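Side-chain contacts in putative cytosine/guanine deaminase (Unidentified, PDB 2PAJ), which catalyses the hydrolytic deamination of 2-amino-4-hydroxypteridines such as isoxanthopterin to 2,4-dihydroxypteridines, with release of ammonium, at a zinc-containing active site: residues A[121-126]-A[160-165]; A[351-356]-A[384-389]; A[401-406]-A[411-416]; A[441-446]-A[452-457]. All coordinates share one frame; numbering follows the deposited sequence.

Interaction 1 (A[121-126]-A[160-165]); sequences IGLIEL and LGLRFV
Leu160 and Leu162 flank a helix-ending Schellman turn and pack against Leu123 and Ile124 of helix 112-127 in the TIM-barrel part of the enzyme. The turn pivots on Gly161, whose positive phi (81°) is easiest for a residue without a side chain. It closes through bonds from Leu162 N to Ala157 O and from Gly161 N to Glu158 O. With chi1 of -62° the CG of Leu160 lies anti to its carbonyl carbon, and the nearly extended chi2 carries the fork out to the facing helix. One prong, CD1, comes 3.7 Å from Leu123 CB, and it also meets CG and CD2 of that leucine. Ile124 CD1 sits against both prongs, nearer to Leu160 CD2 at 3.3 Å, the two side chains crossing at about a right angle. Ile124 points to one side of the contact at its base, and only its delta methyl closes the gap. Leu162 adds a second, lighter touch, its CD1 lying 4.0 Å from Leu123 CG as the two side chains run antiparallel alongside one another. No hydrogen bond crosses this buried interface, so branched aliphatic residues suit it well: their methyls fill the seam without bringing any polar side-chain group into it. Leu123 also rests on Glu156, and Ile124 on Leu467 of helix 464-483. The contact thus packs outer helix 112-127 against the turn linking helix 149-159 to barrel strand 163-168, in keeping with the family's TIM-barrel fold.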
loop_
_atom_site.group_PDB
_atom_site.type_symbol
_atom_site.label_atom_id
_atom_site.label_comp_id
_atom_site.label_asym_id
_atom_site.label_seq_id
_atom_site.Cartn_x
_atom_site.Cartn_y
_atom_site.Cartn_z
ATOM N N ILE A 121 -14.253 -3.396 1.862
ATOM C CA ILE A 121 -14.423 -1.958 2.022
ATOM C C ILE A 121 -13.124 -1.176 1.805
ATOM O O ILE A 121 -13.029 -0.358 0.897
ATOM C CB ILE A 121 -14.961 -1.616 3.421
ATOM C CG1 ILE A 121 -16.422 -2.062 3.538
ATOM C CG2 ILE A 121 -14.839 -0.130 3.659
ATOM C CD1 ILE A 121 -16.966 -2.112 4.979
ATOM N N GLY A 122 -12.124 -1.426 2.642
ATOM C CA GLY A 122 -10.864 -0.707 2.516
ATOM C C GLY A 122 -10.181 -0.874 1.177
ATOM O O GLY A 122 -9.482 0.019 0.704
ATOM N N LEU A 123 -10.372 -2.041 0.578
ATOM C CA LEU A 123 -9.771 -2.355 -0.711
ATOM C C LEU A 123 -10.488 -1.529 -1.785
ATOM O O LEU A 123 -9.852 -0.950 -2.663
ATOM C CB LEU A 123 -9.934 -3.854 -0.984
ATOM C CG LEU A 123 -8.752 -4.717 -1.430
ATOM C CD1 LEU A 123 -7.524 -4.437 -0.578
ATOM C CD2 LEU A 123 -9.171 -6.179 -1.336
ATOM N N ILE A 124 -11.813 -1.469 -1.695
ATOM C CA ILE A 124 -12.609 -0.714 -2.647
ATOM C C ILE A 124 -12.289 0.782 -2.593
ATOM O O ILE A 124 -12.120 1.422 -3.631
ATOM C CB ILE A 124 -14.126 -0.857 -2.380
ATOM C CG1 ILE A 124 -14.581 -2.314 -2.511
ATOM C CG2 ILE A 124 -14.883 -0.007 -3.363
ATOM C CD1 ILE A 124 -14.437 -2.890 -3.895
ATOM N N GLU A 125 -12.221 1.352 -1.395
ATOM C CA GLU A 125 -11.956 2.772 -1.320
ATOM C C GLU A 125 -10.537 3.088 -1.731
ATOM O O GLU A 125 -10.219 4.213 -2.113
ATOM C CB GLU A 125 -12.297 3.343 0.066
ATOM C CG GLU A 125 -11.774 2.620 1.280
ATOM C CD GLU A 125 -12.258 3.270 2.594
ATOM O OE1 GLU A 125 -12.047 4.494 2.750
ATOM O OE2 GLU A 125 -12.833 2.571 3.479
ATOM N N LEU A 126 -9.695 2.070 -1.713
ATOM C CA LEU A 126 -8.301 2.235 -2.102
ATOM C C LEU A 126 -8.191 2.191 -3.620
ATOM O O LEU A 126 -7.380 2.892 -4.213
ATOM C CB LEU A 126 -7.472 1.117 -1.472
ATOM C CG LEU A 126 -6.041 1.348 -1.016
ATOM C CD1 LEU A 126 -5.844 2.741 -0.478
ATOM C CD2 LEU A 126 -5.740 0.320 0.046
ATOM N N LEU A 160 -11.072 -7.835 -7.283
ATOM C CA LEU A 160 -10.990 -6.452 -7.720
ATOM C C LEU A 160 -9.923 -6.237 -8.782
ATOM O O LEU A 160 -9.854 -5.167 -9.384
ATOM C CB LEU A 160 -10.719 -5.549 -6.522
ATOM C CG LEU A 160 -11.807 -5.556 -5.446
ATOM C CD1 LEU A 160 -11.383 -4.685 -4.273
ATOM C CD2 LEU A 160 -13.106 -5.047 -6.028
ATOM N N GLY A 161 -9.097 -7.259 -8.998
ATOM C CA GLY A 161 -8.047 -7.199 -10.002
ATOM C C GLY A 161 -6.782 -6.485 -9.575
ATOM O O GLY A 161 -5.961 -6.119 -10.416
ATOM N N LEU A 162 -6.616 -6.314 -8.267
ATOM C CA LEU A 162 -5.467 -5.608 -7.697
ATOM C C LEU A 162 -4.300 -6.508 -7.300
ATOM O O LEU A 162 -4.487 -7.673 -6.967
ATOM C CB LEU A 162 -5.906 -4.833 -6.445
ATOM C CG LEU A 162 -7.261 -4.125 -6.421
ATOM C CD1 LEU A 162 -7.500 -3.537 -5.049
ATOM C CD2 LEU A 162 -7.304 -3.047 -7.492
ATOM N N ARG A 163 -3.090 -5.957 -7.333
ATOM C CA ARG A 163 -1.914 -6.708 -6.909
ATOM C C ARG A 163 -1.975 -6.611 -5.400
ATOM O O ARG A 163 -2.207 -5.529 -4.866
ATOM C CB ARG A 163 -0.613 -6.046 -7.345
ATOM C CG ARG A 163 -0.393 -5.840 -8.822
ATOM C CD ARG A 163 0.931 -5.105 -8.994
ATOM N NE ARG A 163 1.193 -4.751 -10.375
ATOM C CZ ARG A 163 1.555 -5.628 -11.298
ATOM N NH1 ARG A 163 1.698 -6.902 -10.961
ATOM N NH2 ARG A 163 1.756 -5.237 -12.550
ATOM N N PHE A 164 -1.754 -7.723 -4.711
ATOM C CA PHE A 164 -1.797 -7.715 -3.257
ATOM C C PHE A 164 -0.490 -8.181 -2.640
ATOM O O PHE A 164 0.151 -9.098 -3.137
ATOM C CB PHE A 164 -2.940 -8.595 -2.761
ATOM C CG PHE A 164 -3.200 -8.466 -1.292
ATOM C CD1 PHE A 164 -3.678 -7.269 -0.759
ATOM C CD2 PHE A 164 -2.956 -9.534 -0.438
ATOM C CE1 PHE A 164 -3.908 -7.134 0.610
ATOM C CE2 PHE A 164 -3.178 -9.421 0.932
ATOM C CZ PHE A 164 -3.657 -8.216 1.466
ATOM N N VAL A 165 -0.092 -7.526 -1.559
ATOM C CA VAL A 165 1.130 -7.878 -0.858
ATOM C C VAL A 165 0.759 -8.195 0.586
ATOM O O VAL A 165 0.371 -7.308 1.345
ATOM C CB VAL A 165 2.148 -6.711 -0.878
ATOM C CG1 VAL A 165 3.384 -7.073 -0.086
ATOM C CG2 VAL A 165 2.521 -6.374 -2.298
#

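Interaction 2 (A[351-356]-A[384-389]); sequences HMTWLA and AEVIHW
Thr353 faces Val386 and Trp389 across the seam between two helices that run roughly antiparallel, their local axes 9.9 Å apart at closest and 138° between their directions. At the base of the threonine, CB lies 4.1 Å from Val386 CG1. Beyond it the side chain forks. A chi1 of -49° sets OG1 beside the backbone N, which leaves the methyl CG2 anti to that nitrogen and turned to the indole of Trp389, where it meets the six-membered ring at its edge, in plane, 3.9 Å from CE3 and almost as near to CZ3. The same methyl touches Val386 CG1. The other branch, OG1, turns back on its own helix and bonds to Glu349 O. Threonine therefore suits this buried place twice over, as its hydroxyl is satisfied within the helix while its methyl serves the interface. Val386 fits between two successive residues of the facing helix: CG1 takes Thr353, whereas CG2 lies 4.1 Å from Trp354 CA and 4.2 Å from Trp354 CD1, at the edge of that indole. A beta-branched valine can thus offer one methyl to each neighbour. Thr353 and Trp389 both rest on Ile333 of strand 331-333, and Thr353 also touches Pro308. Trp354, at the other end of the contact, leans on Val435 and Ala436, so the contact lies between a barrel strand and the short helix 433-436.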
loop_
_atom_site.group_PDB
_atom_site.type_symbol
_atom_site.label_atom_id
_atom_site.label_comp_id
_atom_site.label_asym_id
_atom_site.label_seq_id
_atom_site.Cartn_x
_atom_site.Cartn_y
_atom_site.Cartn_z
ATOM N N HIS A 351 -2.023 13.877 -0.291
ATOM C CA HIS A 351 -2.318 15.284 -0.093
ATOM C C HIS A 351 -1.699 15.787 1.206
ATOM O O HIS A 351 -1.134 16.879 1.266
ATOM C CB HIS A 351 -3.821 15.484 -0.041
ATOM C CG HIS A 351 -4.233 16.919 -0.021
ATOM N ND1 HIS A 351 -5.349 17.362 0.650
ATOM C CD2 HIS A 351 -3.706 18.005 -0.631
ATOM C CE1 HIS A 351 -5.496 18.658 0.453
ATOM N NE2 HIS A 351 -4.513 19.073 -0.322
ATOM N N MET A 352 -1.831 14.980 2.248
ATOM C CA MET A 352 -1.297 15.314 3.556
ATOM C C MET A 352 0.230 15.293 3.531
ATOM O O MET A 352 0.886 16.094 4.199
ATOM C CB MET A 352 -1.824 14.316 4.595
ATOM C CG MET A 352 -1.398 14.598 6.037
ATOM S SD MET A 352 -2.137 16.063 6.776
ATOM C CE MET A 352 -0.767 17.193 6.746
ATOM N N THR A 353 0.786 14.366 2.756
ATOM C CA THR A 353 2.227 14.224 2.628
ATOM C C THR A 353 2.816 15.482 2.008
ATOM O O THR A 353 3.787 16.044 2.513
ATOM C CB THR A 353 2.568 13.036 1.732
ATOM O OG1 THR A 353 1.831 11.895 2.164
ATOM C CG2 THR A 353 4.046 12.720 1.804
ATOM N N TRP A 354 2.219 15.915 0.905
ATOM C CA TRP A 354 2.679 17.108 0.219
ATOM C C TRP A 354 2.574 18.358 1.089
ATOM O O TRP A 354 3.520 19.137 1.173
ATOM C CB TRP A 354 1.885 17.309 -1.066
ATOM C CG TRP A 354 2.295 18.519 -1.849
ATOM C CD1 TRP A 354 3.519 18.770 -2.420
ATOM C CD2 TRP A 354 1.469 19.641 -2.163
ATOM N NE1 TRP A 354 3.497 19.980 -3.066
ATOM C CE2 TRP A 354 2.256 20.537 -2.927
ATOM C CE3 TRP A 354 0.143 19.978 -1.867
ATOM C CZ2 TRP A 354 1.756 21.751 -3.412
ATOM C CZ3 TRP A 354 -0.353 21.178 -2.341
ATOM C CH2 TRP A 354 0.459 22.059 -3.111
ATOM N N LEU A 355 1.424 18.551 1.731
ATOM C CA LEU A 355 1.225 19.720 2.586
ATOM C C LEU A 355 2.241 19.789 3.703
ATOM O O LEU A 355 2.791 20.850 3.983
ATOM C CB LEU A 355 -0.182 19.734 3.180
ATOM C CG LEU A 355 -1.329 20.085 2.223
ATOM C CD1 LEU A 355 -2.641 20.113 2.982
ATOM C CD2 LEU A 355 -1.076 21.435 1.585
ATOM N N ALA A 356 2.486 18.655 4.346
ATOM C CA ALA A 356 3.451 18.588 5.432
ATOM C C ALA A 356 4.860 18.888 4.923
ATOM O O ALA A 356 5.682 19.445 5.650
ATOM C CB ALA A 356 3.408 17.232 6.064
ATOM N N ALA A 384 6.133 16.031 -7.796
ATOM C CA ALA A 384 6.793 14.883 -8.415
ATOM C C ALA A 384 7.505 14.102 -7.331
ATOM O O ALA A 384 7.518 12.877 -7.318
ATOM C CB ALA A 384 7.796 15.351 -9.458
ATOM N N GLU A 385 8.103 14.849 -6.421
ATOM C CA GLU A 385 8.832 14.310 -5.290
ATOM C C GLU A 385 7.931 13.334 -4.550
ATOM O O GLU A 385 8.316 12.215 -4.245
ATOM C CB GLU A 385 9.199 15.476 -4.389
ATOM C CG GLU A 385 10.599 15.475 -3.847
ATOM C CD GLU A 385 10.725 14.582 -2.657
ATOM O OE1 GLU A 385 11.692 14.750 -1.877
ATOM O OE2 GLU A 385 9.850 13.705 -2.517
ATOM N N VAL A 386 6.717 13.776 -4.272
ATOM C CA VAL A 386 5.733 12.972 -3.567
ATOM C C VAL A 386 5.120 11.869 -4.430
ATOM O O VAL A 386 4.839 10.777 -3.943
ATOM C CB VAL A 386 4.625 13.886 -3.024
ATOM C CG1 VAL A 386 3.575 13.079 -2.291
ATOM C CG2 VAL A 386 5.246 14.936 -2.111
ATOM N N ILE A 387 4.911 12.153 -5.710
ATOM C CA ILE A 387 4.339 11.160 -6.605
ATOM C C ILE A 387 5.294 9.982 -6.684
ATOM O O ILE A 387 4.881 8.847 -6.877
ATOM C CB ILE A 387 4.102 11.738 -8.025
ATOM C CG1 ILE A 387 2.969 12.766 -7.995
ATOM C CG2 ILE A 387 3.745 10.622 -8.990
ATOM C CD1 ILE A 387 2.736 13.458 -9.327
ATOM N N HIS A 388 6.578 10.259 -6.524
ATOM C CA HIS A 388 7.581 9.210 -6.571
ATOM C C HIS A 388 7.401 8.301 -5.373
ATOM O O HIS A 388 7.354 7.082 -5.510
ATOM C CB HIS A 388 8.988 9.802 -6.536
ATOM C CG HIS A 388 10.056 8.789 -6.758
ATOM N ND1 HIS A 388 11.108 8.611 -5.888
ATOM C CD2 HIS A 388 10.215 7.872 -7.738
ATOM C CE1 HIS A 388 11.870 7.624 -6.320
ATOM N NE2 HIS A 388 11.348 7.159 -7.441
ATOM N N TRP A 389 7.308 8.912 -4.196
ATOM C CA TRP A 389 7.133 8.174 -2.952
ATOM C C TRP A 389 5.906 7.279 -2.992
ATOM O O TRP A 389 5.952 6.139 -2.539
ATOM C CB TRP A 389 7.005 9.146 -1.783
ATOM C CG TRP A 389 8.251 9.893 -1.487
ATOM C CD1 TRP A 389 9.515 9.572 -1.891
ATOM C CD2 TRP A 389 8.388 11.033 -0.627
ATOM N NE1 TRP A 389 10.435 10.428 -1.334
ATOM C CE2 TRP A 389 9.775 11.335 -0.547
ATOM C CE3 TRP A 389 7.478 11.824 0.096
ATOM C CZ2 TRP A 389 10.278 12.401 0.227
ATOM C CZ3 TRP A 389 7.975 12.878 0.864
ATOM C CH2 TRP A 389 9.367 13.154 0.924
#

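Interaction 3 (A[401-406]-A[411-416]); sequences DEVGKV and AADIAV
Ala411 N donates to Glu402 O, drawing the two arms of the loop together with a nearly straight backbone bond of 2.8 Å (165° at the hydrogen). Just beyond it the chain bends in an inverse gamma turn centred on Ala412, with a weak bond from Asp413 N to Ala411 O, before entering strand 414-418. On the opposing arm Gly404 has a positive phi (93°), and with its backbone so turned any side chain would press on the carbonyl oxygen of Val403. Between these bends Val403 reaches across with both branches. CG2 lies 4.3 Å from the methyl of Ala411, a residue small enough to fit close beneath the Glu402 carbonyl. CG1, placed anti to the backbone N by a chi1 of -172°, comes alongside Asp413 OD2. The aspartate itself points to the facing arm, but its polar partners come from other parts of the fold: OD2 forms a salt bridge with Arg163 and OD1 accepts from Ala449 N. Both oxygens of this buried carboxylate are thus engaged. These outside partners probably stabilise its negative charge, while across the contact itself the carboxylate meets only the valine methyl, which covers its flank and may help keep water from it.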
loop_
_atom_site.group_PDB
_atom_site.type_symbol
_atom_site.label_atom_id
_atom_site.label_comp_id
_atom_site.label_asym_id
_atom_site.label_seq_id
_atom_site.Cartn_x
_atom_site.Cartn_y
_atom_site.Cartn_z
ATOM N N ASP A 401 9.984 -4.245 -8.723
ATOM C CA ASP A 401 10.736 -3.362 -9.599
ATOM C C ASP A 401 10.255 -3.090 -11.019
ATOM O O ASP A 401 10.768 -2.188 -11.677
ATOM C CB ASP A 401 12.189 -3.827 -9.627
ATOM C CG ASP A 401 12.774 -3.943 -8.236
ATOM O OD1 ASP A 401 12.391 -3.121 -7.380
ATOM O OD2 ASP A 401 13.610 -4.839 -7.991
ATOM N N GLU A 402 9.294 -3.851 -11.515
ATOM C CA GLU A 402 8.795 -3.577 -12.853
ATOM C C GLU A 402 7.406 -2.976 -12.715
ATOM O O GLU A 402 6.571 -3.071 -13.620
ATOM C CB GLU A 402 8.765 -4.850 -13.696
ATOM C CG GLU A 402 10.155 -5.303 -14.167
ATOM C CD GLU A 402 10.097 -6.441 -15.182
ATOM O OE1 GLU A 402 9.374 -7.432 -14.928
ATOM O OE2 GLU A 402 10.772 -6.351 -16.233
ATOM N N VAL A 403 7.189 -2.345 -11.558
ATOM C CA VAL A 403 5.933 -1.679 -11.184
ATOM C C VAL A 403 6.226 -0.276 -10.601
ATOM O O VAL A 403 7.313 -0.030 -10.084
ATOM C CB VAL A 403 5.171 -2.511 -10.110
ATOM C CG1 VAL A 403 3.797 -1.926 -9.867
ATOM C CG2 VAL A 403 5.066 -3.954 -10.546
ATOM N N GLY A 404 5.262 0.638 -10.706
ATOM C CA GLY A 404 5.430 1.978 -10.161
ATOM C C GLY A 404 5.953 3.089 -11.066
ATOM O O GLY A 404 6.265 4.180 -10.598
ATOM N N LYS A 405 6.043 2.830 -12.364
ATOM C CA LYS A 405 6.556 3.826 -13.295
ATOM C C LYS A 405 5.830 3.803 -14.628
ATOM O O LYS A 405 5.629 2.741 -15.214
ATOM C CB LYS A 405 8.031 3.579 -13.552
ATOM C CG LYS A 405 8.973 4.604 -12.974
ATOM C CD LYS A 405 10.371 4.261 -13.432
ATOM C CE LYS A 405 11.383 5.342 -13.138
ATOM N NZ LYS A 405 12.652 5.019 -13.878
ATOM N N VAL A 406 5.424 4.972 -15.111
ATOM C CA VAL A 406 4.761 5.013 -16.407
ATOM C C VAL A 406 5.908 5.186 -17.414
ATOM O O VAL A 406 6.227 6.298 -17.841
ATOM C CB VAL A 406 3.753 6.181 -16.530
ATOM C CG1 VAL A 406 2.938 6.030 -17.811
ATOM C CG2 VAL A 406 2.837 6.192 -15.336
ATOM N N ALA A 411 5.151 -2.618 -15.999
ATOM C CA ALA A 411 3.804 -3.163 -15.911
ATOM C C ALA A 411 2.805 -2.037 -16.140
ATOM O O ALA A 411 3.043 -0.895 -15.751
ATOM C CB ALA A 411 3.583 -3.804 -14.538
ATOM N N ALA A 412 1.681 -2.369 -16.764
ATOM C CA ALA A 412 0.645 -1.383 -17.063
ATOM C C ALA A 412 -0.311 -1.092 -15.913
ATOM O O ALA A 412 -1.471 -1.511 -15.944
ATOM C CB ALA A 412 -0.148 -1.818 -18.284
ATOM N N ASP A 413 0.183 -0.378 -14.904
ATOM C CA ASP A 413 -0.635 0.019 -13.757
ATOM C C ASP A 413 -0.725 1.527 -13.874
ATOM O O ASP A 413 0.172 2.255 -13.438
ATOM C CB ASP A 413 0.039 -0.377 -12.451
ATOM C CG ASP A 413 0.367 -1.847 -12.404
ATOM O OD1 ASP A 413 -0.536 -2.672 -12.682
ATOM O OD2 ASP A 413 1.528 -2.180 -12.091
ATOM N N ILE A 414 -1.818 1.980 -14.477
ATOM C CA ILE A 414 -2.015 3.392 -14.734
ATOM C C ILE A 414 -3.337 3.942 -14.238
ATOM O O ILE A 414 -4.360 3.265 -14.262
ATOM C CB ILE A 414 -1.920 3.676 -16.253
ATOM C CG1 ILE A 414 -0.631 3.074 -16.800
ATOM C CG2 ILE A 414 -1.942 5.183 -16.524
ATOM C CD1 ILE A 414 -0.522 3.134 -18.306
ATOM N N ALA A 415 -3.297 5.192 -13.794
ATOM C CA ALA A 415 -4.482 5.889 -13.335
ATOM C C ALA A 415 -4.727 7.088 -14.256
ATOM O O ALA A 415 -3.831 7.891 -14.508
ATOM C CB ALA A 415 -4.298 6.346 -11.908
ATOM N N VAL A 416 -5.940 7.183 -14.781
ATOM C CA VAL A 416 -6.319 8.277 -15.651
ATOM C C VAL A 416 -7.414 9.030 -14.920
ATOM O O VAL A 416 -8.521 8.515 -14.755
ATOM C CB VAL A 416 -6.846 7.747 -16.986
ATOM C CG1 VAL A 416 -7.310 8.896 -17.872
ATOM C CG2 VAL A 416 -5.753 6.958 -17.663
#

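Interaction 4 (A[441-446]-A[452-457]); sequences PSVMAL and RVVVDD
The beta hairpin of strands 442-448 and 451-455 brings Leu446 opposite Val454 as an antiparallel hydrogen-bonded pair, with Ala445 and Val455 next to it as a non-hydrogen-bonded pair. Val453 and Val454 both face Leu446, a classic bulge: Leu446 O accepts from Val453 N at 2.9 Å and only weakly from Val454 N. Met444 and Ala445 form a second classic bulge toward Val416. On the face shared by Leu446 and Val454, their CB atoms meet at 3.5 Å. Val454 CG1 reaches past the corner at Met444 and lies 3.5 Å from Val443 CG2, the two side chains crossing at about a right angle. Beta-branched valines suit both the extended backbone and these apolar contacts. Arg452 does the polar work. Its chain stays nearly extended, with CG anti to the backbone N and a modest kink at chi2 (140°), and runs along its own strand until the guanidinium lies with one face over the methyl of Ala445, whose small side chain lets the flat group lie close. NE bonds at 3.1 Å to Val454 O, which lies in the guanidinium plane, while NH2 reaches Met444 O, tilted out of that plane, at 2.6 Å. Further along, where Asp456 and Asp457 adopt positive phi, Asp456 N donates to Met444 O at 3.0 Å and Asp457 N to Val443 O at 2.7 Å. Both Met444 O and Val454 O therefore take a backbone and a guanidinium donor from opposite sides of the carbonyl plane. The exposed arginine is thereby tied to both strands, and its positive charge probably polarises the two carbonyls.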
loop_
_atom_site.group_PDB
_atom_site.type_symbol
_atom_site.label_atom_id
_atom_site.label_comp_id
_atom_site.label_asym_id
_atom_site.label_seq_id
_atom_site.Cartn_x
_atom_site.Cartn_y
_atom_site.Cartn_z
ATOM N N PRO A 441 -10.153 12.955 -7.167
ATOM C CA PRO A 441 -10.433 13.017 -8.598
ATOM C C PRO A 441 -11.228 11.820 -9.098
ATOM O O PRO A 441 -11.270 10.768 -8.470
ATOM C CB PRO A 441 -9.044 13.132 -9.223
ATOM C CG PRO A 441 -8.177 12.445 -8.254
ATOM C CD PRO A 441 -8.706 12.889 -6.920
ATOM N N SER A 442 -11.876 12.022 -10.233
ATOM C CA SER A 442 -12.700 11.012 -10.864
ATOM C C SER A 442 -11.825 10.049 -11.670
ATOM O O SER A 442 -11.154 10.462 -12.612
ATOM C CB SER A 442 -13.723 11.723 -11.766
ATOM O OG SER A 442 -14.553 10.826 -12.477
ATOM N N VAL A 443 -11.810 8.771 -11.288
ATOM C CA VAL A 443 -11.023 7.777 -12.021
ATOM C C VAL A 443 -11.799 7.284 -13.241
ATOM O O VAL A 443 -12.622 6.367 -13.154
ATOM C CB VAL A 443 -10.637 6.550 -11.143
ATOM C CG1 VAL A 443 -9.417 6.866 -10.299
ATOM C CG2 VAL A 443 -11.789 6.173 -10.259
ATOM N N MET A 444 -11.539 7.909 -14.383
ATOM C CA MET A 444 -12.218 7.511 -15.600
ATOM C C MET A 444 -11.598 6.178 -15.975
ATOM O O MET A 444 -12.232 5.341 -16.609
ATOM C CB MET A 444 -12.012 8.567 -16.711
ATOM C CG MET A 444 -10.713 8.452 -17.499
ATOM S SD MET A 444 -10.910 7.531 -19.052
ATOM C CE MET A 444 -10.463 8.809 -20.251
ATOM N N ALA A 445 -10.358 5.969 -15.548
ATOM C CA ALA A 445 -9.678 4.722 -15.866
ATOM C C ALA A 445 -8.533 4.334 -14.931
ATOM O O ALA A 445 -7.649 5.133 -14.648
ATOM C CB ALA A 445 -9.160 4.778 -17.295
ATOM N N LEU A 446 -8.566 3.090 -14.461
ATOM C CA LEU A 446 -7.519 2.539 -13.607
ATOM C C LEU A 446 -7.109 1.237 -14.290
ATOM O O LEU A 446 -7.969 0.432 -14.657
ATOM C CB LEU A 446 -8.044 2.224 -12.201
ATOM C CG LEU A 446 -7.062 2.136 -11.010
ATOM C CD1 LEU A 446 -7.370 0.903 -10.189
ATOM C CD2 LEU A 446 -5.618 2.122 -11.480
ATOM N N ARG A 452 -8.454 -3.048 -17.247
ATOM C CA ARG A 452 -9.219 -1.932 -16.731
ATOM C C ARG A 452 -10.085 -2.327 -15.537
ATOM O O ARG A 452 -11.160 -2.916 -15.665
ATOM C CB ARG A 452 -10.063 -1.314 -17.845
ATOM C CG ARG A 452 -10.683 0.004 -17.449
ATOM C CD ARG A 452 -10.641 0.987 -18.594
ATOM N NE ARG A 452 -11.424 2.177 -18.286
ATOM C CZ ARG A 452 -11.844 3.038 -19.200
ATOM N NH1 ARG A 452 -11.550 2.838 -20.480
ATOM N NH2 ARG A 452 -12.568 4.083 -18.838
ATOM N N VAL A 453 -9.583 -1.975 -14.365
ATOM C CA VAL A 453 -10.236 -2.288 -13.114
ATOM C C VAL A 453 -11.319 -1.283 -12.808
ATOM O O VAL A 453 -12.300 -1.607 -12.140
ATOM C CB VAL A 453 -9.206 -2.296 -11.970
ATOM C CG1 VAL A 453 -9.893 -2.580 -10.629
ATOM C CG2 VAL A 453 -8.139 -3.329 -12.270
ATOM N N VAL A 454 -11.128 -0.065 -13.305
ATOM C CA VAL A 454 -12.077 1.020 -13.092
ATOM C C VAL A 454 -12.442 1.763 -14.373
ATOM O O VAL A 454 -11.590 2.071 -15.207
ATOM C CB VAL A 454 -11.526 2.065 -12.089
ATOM C CG1 VAL A 454 -12.563 3.138 -11.849
ATOM C CG2 VAL A 454 -11.140 1.393 -10.772
ATOM N N VAL A 455 -13.730 2.042 -14.515
ATOM C CA VAL A 455 -14.247 2.786 -15.654
ATOM C C VAL A 455 -15.211 3.815 -15.063
ATOM O O VAL A 455 -16.318 3.469 -14.641
ATOM C CB VAL A 455 -14.966 1.856 -16.653
ATOM C CG1 VAL A 455 -15.904 0.942 -15.921
ATOM C CG2 VAL A 455 -15.718 2.674 -17.674
ATOM N N ASP A 456 -14.750 5.071 -15.022
ATOM C CA ASP A 456 -15.482 6.211 -14.451
ATOM C C ASP A 456 -16.018 5.851 -13.079
ATOM O O ASP A 456 -17.231 5.695 -12.893
ATOM C CB ASP A 456 -16.640 6.638 -15.345
ATOM C CG ASP A 456 -16.192 6.986 -16.738
ATOM O OD1 ASP A 456 -15.298 7.852 -16.906
ATOM O OD2 ASP A 456 -16.739 6.382 -17.675
ATOM N N ASP A 457 -15.089 5.716 -12.135
ATOM C CA ASP A 457 -15.374 5.360 -10.746
ATOM C C ASP A 457 -16.184 4.085 -10.565
ATOM O O ASP A 457 -16.653 3.823 -9.472
ATOM C CB ASP A 457 -16.095 6.500 -10.026
ATOM C CG ASP A 457 -15.326 7.798 -10.070
ATOM O OD1 ASP A 457 -14.104 7.784 -9.840
ATOM O OD2 ASP A 457 -15.954 8.842 -10.324
HETATM O O HOH W 1 -14.519 10.323 -15.782
#

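In the fold
Along the chain the four contacts follow one another in order, each closing before the next opens. Interactions 1, 3 and 4 touch one another, with centres 14 to 16 Å apart. A salt bridge joins Arg163 of interaction 1 to Asp413 of interaction 3, strand 414-418 of interaction 3 lies beside strand 442-448 of interaction 4, and Val453 of the hairpin packs on the turn at Leu160 to Leu162. These three contacts connect strands 414-418, 442-448 and 451-455 to the barrel. Interaction 2 touches none of the others, coming nearest to interaction 3 at about 6 Å between nearest atoms; it packs two helices beside barrel strand 331-333, and its helix 383-398 leads to the loop of interaction 3.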